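Local coordinates for protein translation factor SUI1 homolog (Pyrococcus horikoshii, PDB 5ZCY), which probably acts in archaeal translation initiation as the SUI1-family factor aIF1, with a likely role in binding mRNA, at residues K35-I43 with R71-I82; L18-Y27 with F91-E99. One frame throughout, in Å; residues are numbered along the deposited sequence.

Both contacts are strand pairings in one mixed five-stranded sheet, their centres about 14 Å apart. Interaction 1 joins strands 36-41 and 71-75 near the middle; interaction 2 adds the C-terminal strand 96-98 beside strand 24-30. Strands 24-30 and 36-41 are neighbours, so the contacts share a seam: I39 N lies 2.8 Å from Y27 O, and E41 OE1 2.5 Å from Y27 OH, both probably hydrogen-bonded. Along the chain, 35-43 with 71-82 is nested inside the loop that 18-27 with 91-99 closes. R79 of the first contact also forms a salt bridge to the terminal carboxylate of E99 in the second. R30, A31 and R32, where strand 24-30 ends, line a bound nitrite.

Interaction 1 of 2, residues K35-I43 with R71-I82; sequences KVKTIIEGI and RIELQGDHRDRI
Strands 36-41 and 71-75 run antiparallel as neighbours in the mixed sheet of the SUI1 fold, with T38-L74 and I40-I72 as hydrogen-bonded pairs; I40 N gives a nearly straight bond to I72 O (2.8 Å, 171°). K37, I39, E41, R71 and E73 lie on one face. There K37, its chain extended beyond CG, runs alongside E73 and puts NZ 2.9 Å from E73 OE1, coming from above the carboxylate plane. R71 NH2 takes the other oxygen, E73 OE2, at 3.0 Å, again from above that plane though within the guanidinium's own. A bend at chi3 (-50°) folds R71 back so that I39 CG2 lies over one guanidinium face, offset toward the rim, 3.6 Å from R71 NH1. E41 OE1 comes to the guanidinium edge in a long salt bridge, its hydrogen-bond partner being Y27 OH, while R71 NH1 pairs with E29. A leucine in place of R71 would probably leave E73 OE2 and E29 without their arginine mate and take away the flat group lying against I39 CG2.

On the opposite face, shared by T38, I40, I72 and L74, I40 CD1 meets I82 CD1 tip to tip at 3.7 Å and also packs against I72 and L74. T38 also holds residues 76-78, just past the end of strand 71-75. OG1, anti to the carbonyl carbon (chi1 -59°), donates to G76 O on a lone pair at 2.7 Å and accepts from H78 N at 2.9 Å. D77 OD1 accepts R79 N in an Asx turn, and R79 grips D77 side-on through NE and NH2. With a cation at each oxygen, E73 is probably kept ionised, while the buried T38 hydroxyl gives its proton to one backbone group of residues 76-78 and accepts from another.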
loop_
_atom_site.group_PDB
_atom_site.type_symbol
_atom_site.label_atom_id
_atom_site.label_comp_id
_atom_site.label_asym_id
_atom_site.label_seq_id
_atom_site.Cartn_x
_atom_site.Cartn_y
_atom_site.Cartn_z
ATOM N N LYS A 35 -13.979 -4.286 11.190
ATOM C CA LYS A 35 -13.290 -3.552 10.197
ATOM C C LYS A 35 -12.075 -4.270 9.737
ATOM O O LYS A 35 -11.593 -5.206 10.324
ATOM C CB LYS A 35 -12.849 -2.204 10.853
ATOM C CG LYS A 35 -13.992 -1.364 11.587
ATOM C CD LYS A 35 -14.928 -0.816 10.569
ATOM C CE LYS A 35 -16.403 -1.021 10.842
ATOM N NZ LYS A 35 -17.153 -0.372 9.680
ATOM N N VAL A 36 -11.504 -3.726 8.615
ATOM C CA VAL A 36 -10.306 -4.297 8.019
ATOM C C VAL A 36 -9.297 -3.211 7.731
ATOM O O VAL A 36 -9.646 -2.029 7.733
ATOM C CB VAL A 36 -10.511 -5.190 6.822
ATOM C CG1 VAL A 36 -11.497 -6.365 7.158
ATOM C CG2 VAL A 36 -11.024 -4.446 5.661
ATOM N N LYS A 37 -8.088 -3.625 7.440
ATOM C CA LYS A 37 -6.991 -2.734 7.076
ATOM C C LYS A 37 -6.301 -3.287 5.840
ATOM O O LYS A 37 -6.195 -4.495 5.653
ATOM C CB LYS A 37 -6.033 -2.454 8.149
ATOM C CG LYS A 37 -5.420 -3.620 8.767
ATOM C CD LYS A 37 -4.604 -3.189 10.025
ATOM C CE LYS A 37 -3.776 -4.284 10.606
ATOM N NZ LYS A 37 -3.092 -3.724 11.852
ATOM N N THR A 38 -5.791 -2.382 5.019
ATOM C CA THR A 38 -5.033 -2.709 3.816
ATOM C C THR A 38 -3.541 -2.570 4.118
ATOM O O THR A 38 -3.141 -1.495 4.635
ATOM C CB THR A 38 -5.388 -1.816 2.682
ATOM O OG1 THR A 38 -6.760 -1.903 2.376
ATOM C CG2 THR A 38 -4.617 -2.069 1.380
ATOM N N ILE A 39 -2.759 -3.606 3.838
ATOM C CA ILE A 39 -1.346 -3.608 4.060
ATOM C C ILE A 39 -0.679 -3.547 2.716
ATOM O O ILE A 39 -1.034 -4.244 1.772
ATOM C CB ILE A 39 -0.867 -4.909 4.763
ATOM C CG1 ILE A 39 -1.721 -5.235 5.993
ATOM C CG2 ILE A 39 0.622 -4.905 5.009
ATOM C CD1 ILE A 39 -1.701 -4.144 7.013
ATOM N N ILE A 40 0.304 -2.611 2.634
ATOM C CA ILE A 40 1.193 -2.543 1.394
ATOM C C ILE A 40 2.626 -2.883 1.880
ATOM O O ILE A 40 3.201 -2.146 2.731
ATOM C CB ILE A 40 1.168 -1.129 0.771
ATOM C CG1 ILE A 40 -0.254 -0.743 0.433
ATOM C CG2 ILE A 40 2.060 -1.105 -0.433
ATOM C CD1 ILE A 40 -0.396 0.771 0.340
ATOM N N GLU A 41 3.109 -3.968 1.340
ATOM C CA GLU A 41 4.449 -4.484 1.721
ATOM C C GLU A 41 5.266 -4.615 0.495
ATOM O O GLU A 41 4.818 -4.787 -0.616
ATOM C CB GLU A 41 4.270 -5.898 2.375
ATOM C CG GLU A 41 5.311 -6.598 3.170
ATOM C CD GLU A 41 4.566 -7.865 3.685
ATOM O OE1 GLU A 41 4.091 -7.829 4.775
ATOM O OE2 GLU A 41 4.326 -8.821 2.873
ATOM N N GLY A 42 6.554 -4.317 0.581
ATOM C CA GLY A 42 7.456 -4.476 -0.555
ATOM C C GLY A 42 8.011 -3.243 -1.201
ATOM O O GLY A 42 8.924 -3.291 -2.074
ATOM N N ILE A 43 7.502 -2.084 -0.820
ATOM C CA ILE A 43 8.123 -0.841 -1.243
ATOM C C ILE A 43 9.442 -0.712 -0.477
ATOM O O ILE A 43 9.467 -0.881 0.732
ATOM C CB ILE A 43 7.229 0.334 -0.985
ATOM C CG1 ILE A 43 6.006 0.288 -1.877
ATOM C CG2 ILE A 43 7.971 1.666 -1.272
ATOM C CD1 ILE A 43 4.904 1.274 -1.518
ATOM N N ARG A 71 6.136 -1.516 6.410
ATOM C CA ARG A 71 4.861 -1.687 5.727
ATOM C C ARG A 71 4.009 -0.443 5.881
ATOM O O ARG A 71 4.194 0.312 6.800
ATOM C CB ARG A 71 4.037 -2.805 6.333
ATOM C CG ARG A 71 4.763 -4.116 6.603
ATOM C CD ARG A 71 3.787 -5.225 6.972
ATOM N NE ARG A 71 2.808 -4.920 8.016
ATOM C CZ ARG A 71 1.813 -5.760 8.411
ATOM N NH1 ARG A 71 1.686 -6.944 7.821
ATOM N NH2 ARG A 71 0.961 -5.394 9.341
ATOM N N ILE A 72 3.091 -0.191 4.936
ATOM C CA ILE A 72 2.085 0.828 5.107
ATOM C C ILE A 72 0.776 0.111 5.435
ATOM O O ILE A 72 0.435 -0.885 4.812
ATOM C CB ILE A 72 1.915 1.635 3.835
ATOM C CG1 ILE A 72 3.265 2.404 3.524
ATOM C CG2 ILE A 72 0.718 2.584 3.876
ATOM C CD1 ILE A 72 3.325 3.100 2.212
ATOM N N GLU A 73 0.082 0.643 6.436
ATOM C CA GLU A 73 -1.238 0.159 6.858
ATOM C C GLU A 73 -2.245 1.218 6.673
ATOM O O GLU A 73 -2.052 2.368 7.130
ATOM C CB GLU A 73 -1.220 -0.334 8.321
ATOM C CG GLU A 73 -0.121 -1.254 8.667
ATOM C CD GLU A 73 -0.320 -1.941 10.052
ATOM O OE1 GLU A 73 -1.357 -1.712 10.683
ATOM O OE2 GLU A 73 0.651 -2.663 10.442
ATOM N N LEU A 74 -3.330 0.935 5.993
ATOM C CA LEU A 74 -4.430 1.865 5.741
ATOM C C LEU A 74 -5.713 1.363 6.349
ATOM O O LEU A 74 -6.023 0.155 6.247
ATOM C CB LEU A 74 -4.700 2.106 4.257
ATOM C CG LEU A 74 -3.488 2.584 3.466
ATOM C CD1 LEU A 74 -3.782 2.631 2.003
ATOM C CD2 LEU A 74 -3.047 3.961 3.929
ATOM N N GLN A 75 -6.497 2.231 6.965
ATOM C CA GLN A 75 -7.824 1.862 7.471
ATOM C C GLN A 75 -8.775 1.573 6.308
ATOM O O GLN A 75 -8.871 2.408 5.402
ATOM C CB GLN A 75 -8.388 3.086 8.205
ATOM C CG GLN A 75 -9.840 3.075 8.559
ATOM C CD GLN A 75 -10.357 4.379 9.080
ATOM O OE1 GLN A 75 -9.942 5.533 8.757
ATOM N NE2 GLN A 75 -11.377 4.236 9.885
ATOM N N GLY A 76 -9.394 0.434 6.320
ATOM C CA GLY A 76 -10.320 -0.012 5.297
ATOM C C GLY A 76 -9.722 -0.835 4.234
ATOM O O GLY A 76 -8.500 -0.992 4.248
ATOM N N ASP A 77 -10.512 -1.373 3.335
ATOM C CA ASP A 77 -10.081 -2.201 2.212
ATOM C C ASP A 77 -10.031 -1.310 0.979
ATOM O O ASP A 77 -11.090 -0.811 0.494
ATOM C CB ASP A 77 -11.083 -3.343 1.958
ATOM C CG ASP A 77 -10.693 -4.274 0.889
ATOM O OD1 ASP A 77 -9.875 -3.935 -0.011
ATOM O OD2 ASP A 77 -11.232 -5.429 0.916
ATOM N N HIS A 78 -8.776 -1.003 0.514
ATOM C CA HIS A 78 -8.569 -0.109 -0.651
ATOM C C HIS A 78 -8.010 -0.798 -1.785
ATOM O O HIS A 78 -7.375 -0.197 -2.674
ATOM C CB HIS A 78 -7.754 1.151 -0.169
ATOM C CG HIS A 78 -8.440 1.894 0.908
ATOM N ND1 HIS A 78 -9.616 2.503 0.677
ATOM C CD2 HIS A 78 -8.242 1.935 2.279
ATOM C CE1 HIS A 78 -10.096 2.986 1.821
ATOM N NE2 HIS A 78 -9.265 2.667 2.782
ATOM N N ARG A 79 -8.157 -2.140 -1.877
ATOM C CA ARG A 79 -7.690 -2.900 -2.998
ATOM C C ARG A 79 -8.321 -2.444 -4.289
ATOM O O ARG A 79 -7.688 -2.635 -5.340
ATOM C CB ARG A 79 -7.899 -4.395 -2.767
ATOM C CG ARG A 79 -7.073 -4.950 -1.612
ATOM C CD ARG A 79 -7.346 -6.408 -1.420
ATOM N NE ARG A 79 -8.688 -6.600 -0.879
ATOM C CZ ARG A 79 -9.259 -7.779 -0.798
ATOM N NH1 ARG A 79 -8.653 -8.842 -1.180
ATOM N NH2 ARG A 79 -10.499 -7.845 -0.323
ATOM N N ASP A 80 -9.512 -1.875 -4.248
ATOM C CA ASP A 80 -10.180 -1.467 -5.497
ATOM C C ASP A 80 -9.409 -0.336 -6.193
ATOM O O ASP A 80 -9.530 -0.262 -7.438
ATOM C CB ASP A 80 -11.583 -0.997 -5.180
ATOM C CG ASP A 80 -11.695 -0.075 -4.029
ATOM O OD1 ASP A 80 -10.757 0.316 -3.326
ATOM O OD2 ASP A 80 -12.787 0.503 -3.839
ATOM N N ARG A 81 -8.717 0.500 -5.455
ATOM C CA ARG A 81 -8.141 1.704 -6.014
ATOM C C ARG A 81 -6.593 1.682 -5.874
ATOM O O ARG A 81 -5.973 2.603 -6.434
ATOM C CB ARG A 81 -8.600 2.937 -5.340
ATOM C CG ARG A 81 -10.091 3.166 -5.577
ATOM C CD ARG A 81 -10.599 4.348 -4.811
ATOM N NE ARG A 81 -9.970 5.591 -5.254
ATOM C CZ ARG A 81 -10.034 6.770 -4.602
ATOM N NH1 ARG A 81 -10.685 6.917 -3.455
ATOM N NH2 ARG A 81 -9.377 7.788 -5.104
ATOM N N ILE A 82 -5.957 0.737 -5.212
ATOM C CA ILE A 82 -4.563 0.868 -4.821
ATOM C C ILE A 82 -3.630 0.849 -6.012
ATOM O O ILE A 82 -2.618 1.571 -5.955
ATOM C CB ILE A 82 -4.170 -0.223 -3.783
ATOM C CG1 ILE A 82 -2.858 0.122 -3.068
ATOM C CG2 ILE A 82 -4.139 -1.603 -4.413
ATOM C CD1 ILE A 82 -2.823 1.432 -2.405
#

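Interaction 2 of 2, residues L18-Y27 with F91-E99; sequences LKEQQRIKVY and FSEELIEVE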
loop_
_atom_site.group_PDB
_atom_site.type_symbol
_atom_site.label_atom_id
_atom_site.label_comp_id
_atom_site.label_asym_id
_atom_site.label_seq_id
_atom_site.Cartn_x
_atom_site.Cartn_y
_atom_site.Cartn_z
ATOM N N LEU A 18 9.436 -8.513 -17.410
ATOM C CA LEU A 18 9.783 -8.124 -16.038
ATOM C C LEU A 18 10.744 -9.092 -15.454
ATOM O O LEU A 18 10.505 -10.302 -15.559
ATOM C CB LEU A 18 8.508 -8.113 -15.205
ATOM C CG LEU A 18 8.574 -7.628 -13.773
ATOM C CD1 LEU A 18 8.740 -6.097 -13.825
ATOM C CD2 LEU A 18 7.267 -8.041 -13.053
ATOM N N LYS A 19 11.823 -8.609 -14.846
ATOM C CA LYS A 19 12.875 -9.450 -14.363
ATOM C C LYS A 19 12.891 -9.511 -12.851
ATOM O O LYS A 19 13.968 -9.686 -12.244
ATOM C CB LYS A 19 14.250 -8.930 -14.869
ATOM C CG LYS A 19 14.481 -8.844 -16.372
ATOM C CD LYS A 19 14.471 -10.249 -17.050
ATOM C CE LYS A 19 14.863 -10.147 -18.544
ATOM N NZ LYS A 19 14.312 -8.996 -19.316
ATOM N N GLU A 20 11.735 -9.352 -12.205
ATOM C CA GLU A 20 11.721 -9.390 -10.707
ATOM C C GLU A 20 10.396 -10.039 -10.318
ATOM O O GLU A 20 9.567 -10.333 -11.174
ATOM C CB GLU A 20 11.900 -7.973 -10.113
ATOM C CG GLU A 20 11.377 -6.923 -11.056
ATOM C CD GLU A 20 11.743 -5.501 -10.751
ATOM O OE1 GLU A 20 12.013 -5.195 -9.590
ATOM O OE2 GLU A 20 11.696 -4.684 -11.729
ATOM N N GLN A 21 10.203 -10.307 -9.046
ATOM C CA GLN A 21 8.927 -10.792 -8.577
ATOM C C GLN A 21 7.933 -9.625 -8.434
ATOM O O GLN A 21 8.301 -8.445 -8.501
ATOM C CB GLN A 21 9.097 -11.555 -7.264
ATOM C CG GLN A 21 9.673 -10.794 -6.079
ATOM C CD GLN A 21 10.133 -11.772 -5.007
ATOM O OE1 GLN A 21 9.306 -12.447 -4.373
ATOM N NE2 GLN A 21 11.452 -11.901 -4.836
ATOM N N GLN A 22 6.653 -9.962 -8.267
ATOM C CA GLN A 22 5.611 -8.981 -7.960
ATOM C C GLN A 22 5.774 -8.519 -6.515
ATOM O O GLN A 22 5.126 -8.987 -5.560
ATOM C CB GLN A 22 4.223 -9.584 -8.155
ATOM C CG GLN A 22 3.787 -9.371 -9.571
ATOM C CD GLN A 22 2.352 -9.706 -9.709
ATOM O OE1 GLN A 22 1.994 -10.850 -9.452
ATOM N NE2 GLN A 22 1.509 -8.717 -10.073
ATOM N N ARG A 23 6.756 -7.681 -6.375
ATOM C CA ARG A 23 7.368 -7.415 -5.158
ATOM C C ARG A 23 6.429 -6.503 -4.351
ATOM O O ARG A 23 6.639 -6.596 -3.147
ATOM C CB ARG A 23 8.799 -6.788 -5.328
ATOM C CG ARG A 23 8.973 -5.720 -6.404
ATOM C CD ARG A 23 10.344 -5.031 -6.440
ATOM N NE ARG A 23 10.547 -4.177 -5.266
ATOM C CZ ARG A 23 9.863 -3.063 -4.976
ATOM N NH1 ARG A 23 8.925 -2.587 -5.774
ATOM N NH2 ARG A 23 10.144 -2.381 -3.877
ATOM N N ILE A 24 5.553 -5.632 -4.937
ATOM C CA ILE A 24 4.702 -4.819 -4.016
ATOM C C ILE A 24 3.415 -5.626 -3.763
ATOM O O ILE A 24 2.669 -5.781 -4.678
ATOM C CB ILE A 24 4.408 -3.435 -4.528
ATOM C CG1 ILE A 24 5.775 -2.689 -4.669
ATOM C CG2 ILE A 24 3.504 -2.666 -3.616
ATOM C CD1 ILE A 24 5.621 -1.449 -5.487
ATOM N N LYS A 25 3.190 -6.127 -2.563
ATOM C CA LYS A 25 2.068 -6.903 -2.206
ATOM C C LYS A 25 1.073 -6.050 -1.457
ATOM O O LYS A 25 1.457 -5.349 -0.550
ATOM C CB LYS A 25 2.456 -8.053 -1.309
ATOM C CG LYS A 25 3.514 -8.993 -1.804
ATOM C CD LYS A 25 3.041 -9.598 -3.049
ATOM C CE LYS A 25 3.868 -10.854 -3.397
ATOM N NZ LYS A 25 3.691 -11.227 -4.820
ATOM N N VAL A 26 -0.188 -6.206 -1.786
ATOM C CA VAL A 26 -1.258 -5.468 -1.142
ATOM C C VAL A 26 -2.251 -6.513 -0.655
ATOM O O VAL A 26 -2.784 -7.284 -1.481
ATOM C CB VAL A 26 -1.942 -4.454 -2.014
ATOM C CG1 VAL A 26 -3.041 -3.691 -1.248
ATOM C CG2 VAL A 26 -0.960 -3.501 -2.660
ATOM N N TYR A 27 -2.570 -6.496 0.623
ATOM C CA TYR A 27 -3.466 -7.547 1.158
ATOM C C TYR A 27 -4.224 -6.991 2.335
ATOM O O TYR A 27 -3.902 -5.935 2.784
ATOM C CB TYR A 27 -2.680 -8.757 1.539
ATOM C CG TYR A 27 -1.556 -8.628 2.524
ATOM C CD1 TYR A 27 -0.290 -8.323 2.116
ATOM C CD2 TYR A 27 -1.739 -8.814 3.913
ATOM C CE1 TYR A 27 0.801 -8.205 3.003
ATOM C CE2 TYR A 27 -0.696 -8.649 4.778
ATOM C CZ TYR A 27 0.588 -8.390 4.346
ATOM O OH TYR A 27 1.699 -8.249 5.130
ATOM N N PHE A 91 4.702 4.180 -9.232
ATOM C CA PHE A 91 5.035 2.751 -9.185
ATOM C C PHE A 91 4.496 2.031 -10.409
ATOM O O PHE A 91 3.384 2.230 -10.801
ATOM C CB PHE A 91 4.498 2.118 -7.890
ATOM C CG PHE A 91 5.218 2.650 -6.695
ATOM C CD1 PHE A 91 6.422 2.129 -6.255
ATOM C CD2 PHE A 91 4.717 3.691 -5.912
ATOM C CE1 PHE A 91 7.099 2.644 -5.170
ATOM C CE2 PHE A 91 5.410 4.222 -4.828
ATOM C CZ PHE A 91 6.618 3.695 -4.447
ATOM N N SER A 92 5.302 1.096 -10.938
ATOM C CA SER A 92 4.913 0.259 -12.049
ATOM C C SER A 92 3.741 -0.717 -11.652
ATOM O O SER A 92 3.931 -1.464 -10.744
ATOM C CB SER A 92 6.101 -0.578 -12.447
ATOM O OG SER A 92 5.663 -1.600 -13.337
ATOM N N GLU A 93 2.698 -0.714 -12.395
ATOM C CA GLU A 93 1.506 -1.561 -11.996
ATOM C C GLU A 93 1.862 -3.014 -12.112
ATOM O O GLU A 93 1.371 -3.846 -11.369
ATOM C CB GLU A 93 0.266 -1.199 -12.822
ATOM C CG GLU A 93 -0.418 0.126 -12.449
ATOM C CD GLU A 93 -1.759 0.375 -13.185
ATOM O OE1 GLU A 93 -2.257 -0.569 -13.850
ATOM O OE2 GLU A 93 -2.343 1.496 -13.093
ATOM N N GLU A 94 2.822 -3.384 -12.938
ATOM C CA GLU A 94 3.241 -4.796 -12.983
ATOM C C GLU A 94 3.956 -5.345 -11.787
ATOM O O GLU A 94 4.091 -6.548 -11.567
ATOM C CB GLU A 94 4.132 -5.035 -14.236
ATOM C CG GLU A 94 3.338 -5.345 -15.479
ATOM C CD GLU A 94 4.278 -5.548 -16.652
ATOM O OE1 GLU A 94 4.765 -6.700 -16.852
ATOM O OE2 GLU A 94 4.486 -4.567 -17.408
ATOM N N LEU A 95 4.465 -4.474 -10.898
ATOM C CA LEU A 95 5.102 -4.915 -9.720
ATOM C C LEU A 95 4.090 -5.105 -8.563
ATOM O O LEU A 95 4.505 -5.649 -7.580
ATOM C CB LEU A 95 6.076 -3.894 -9.209
ATOM C CG LEU A 95 7.304 -3.609 -10.059
ATOM C CD1 LEU A 95 7.988 -2.417 -9.366
ATOM C CD2 LEU A 95 8.201 -4.831 -10.127
ATOM N N ILE A 96 2.845 -4.683 -8.808
ATOM C CA ILE A 96 1.838 -4.665 -7.701
ATOM C C ILE A 96 0.945 -5.884 -7.742
ATOM O O ILE A 96 0.299 -6.073 -8.792
ATOM C CB ILE A 96 1.021 -3.419 -7.774
ATOM C CG1 ILE A 96 1.900 -2.121 -7.662
ATOM C CG2 ILE A 96 0.064 -3.349 -6.540
ATOM C CD1 ILE A 96 1.207 -0.886 -8.053
ATOM N N GLU A 97 0.988 -6.701 -6.731
ATOM C CA GLU A 97 0.094 -7.903 -6.614
ATOM C C GLU A 97 -0.965 -7.530 -5.574
ATOM O O GLU A 97 -0.615 -7.419 -4.392
ATOM C CB GLU A 97 0.785 -9.193 -6.245
ATOM C CG GLU A 97 -0.346 -10.328 -6.164
ATOM C CD GLU A 97 0.087 -11.726 -5.710
ATOM O OE1 GLU A 97 1.128 -11.860 -4.993
ATOM O OE2 GLU A 97 -0.757 -12.706 -5.937
ATOM N N VAL A 98 -2.208 -7.478 -5.990
ATOM C CA VAL A 98 -3.328 -7.269 -5.030
ATOM C C VAL A 98 -3.853 -8.665 -4.668
ATOM O O VAL A 98 -4.328 -9.389 -5.519
ATOM C CB VAL A 98 -4.365 -6.372 -5.617
ATOM C CG1 VAL A 98 -5.666 -6.394 -4.798
ATOM C CG2 VAL A 98 -3.807 -4.984 -5.864
ATOM N N GLU A 99 -3.754 -9.024 -3.426
ATOM C CA GLU A 99 -4.072 -10.379 -2.975
ATOM C C GLU A 99 -5.372 -10.321 -2.188
ATOM O O GLU A 99 -5.948 -11.440 -1.941
ATOM C CB GLU A 99 -3.007 -10.901 -1.962
ATOM C CG GLU A 99 -1.543 -10.851 -2.317
ATOM C CD GLU A 99 -0.653 -11.201 -1.067
ATOM O OE1 GLU A 99 -1.053 -11.896 -0.099
ATOM O OE2 GLU A 99 0.472 -10.749 -0.990
ATOM O OXT GLU A 99 -5.739 -9.281 -1.631
HETATM O O HOH W 1 6.861 -7.110 -18.463
#
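L18 lays CD1 against L95 CD2 at 3.9 Å, and its backbone N reaches E94 OE1 through a water, weakly on the L18 side. E20 comes to the same L95 methyl with its carboxylate carbon, the two chains crossing at a slant. At Q22, the centre of an inverse gamma turn, the side chain passes across E97 at about a right angle and rests its amide carbon near E97 CB, while CG lies 3.5 Å from E94 O. R23 brings NH1 in at 3.7 Å from L95 CD1, which sits at the edge of the guanidinium near its plane.

From I24 the chains pair as parallel strands. I24 N bonds to L95 O, and E97 N returns to I24 O at 2.8 Å; I24 CD1 reaches F91 CD1 at 3.7 Å, the two side chains crossing at about a right angle. K25 bends at chi2 (-60°), which curls NZ back to the turn, where it donates to Q22 O on a lone pair at 2.8 Å. K25 NZ also forms a short 2.6 Å salt bridge to E97 OE1, met on the anti side, 23° out of the carboxylate plane. The aliphatic part of K25 passes E99 OE2, which lies 3.4 Å from K25 CB. V26 lies alongside I96, CG2 facing CG2, and V26 O takes E99 N in a nearly straight bond (174°). Y27 CB touches the E99 carboxylate, while its hydroxyl bonds to E41.

The ladder thus adds strand 96-98 as an outermost strand of the sheet. Helix 82-88 covers the I96 and V98 side chains on the face they share with I24 and V26, and strand 36-41 flanks strand 24-30 on its other edge.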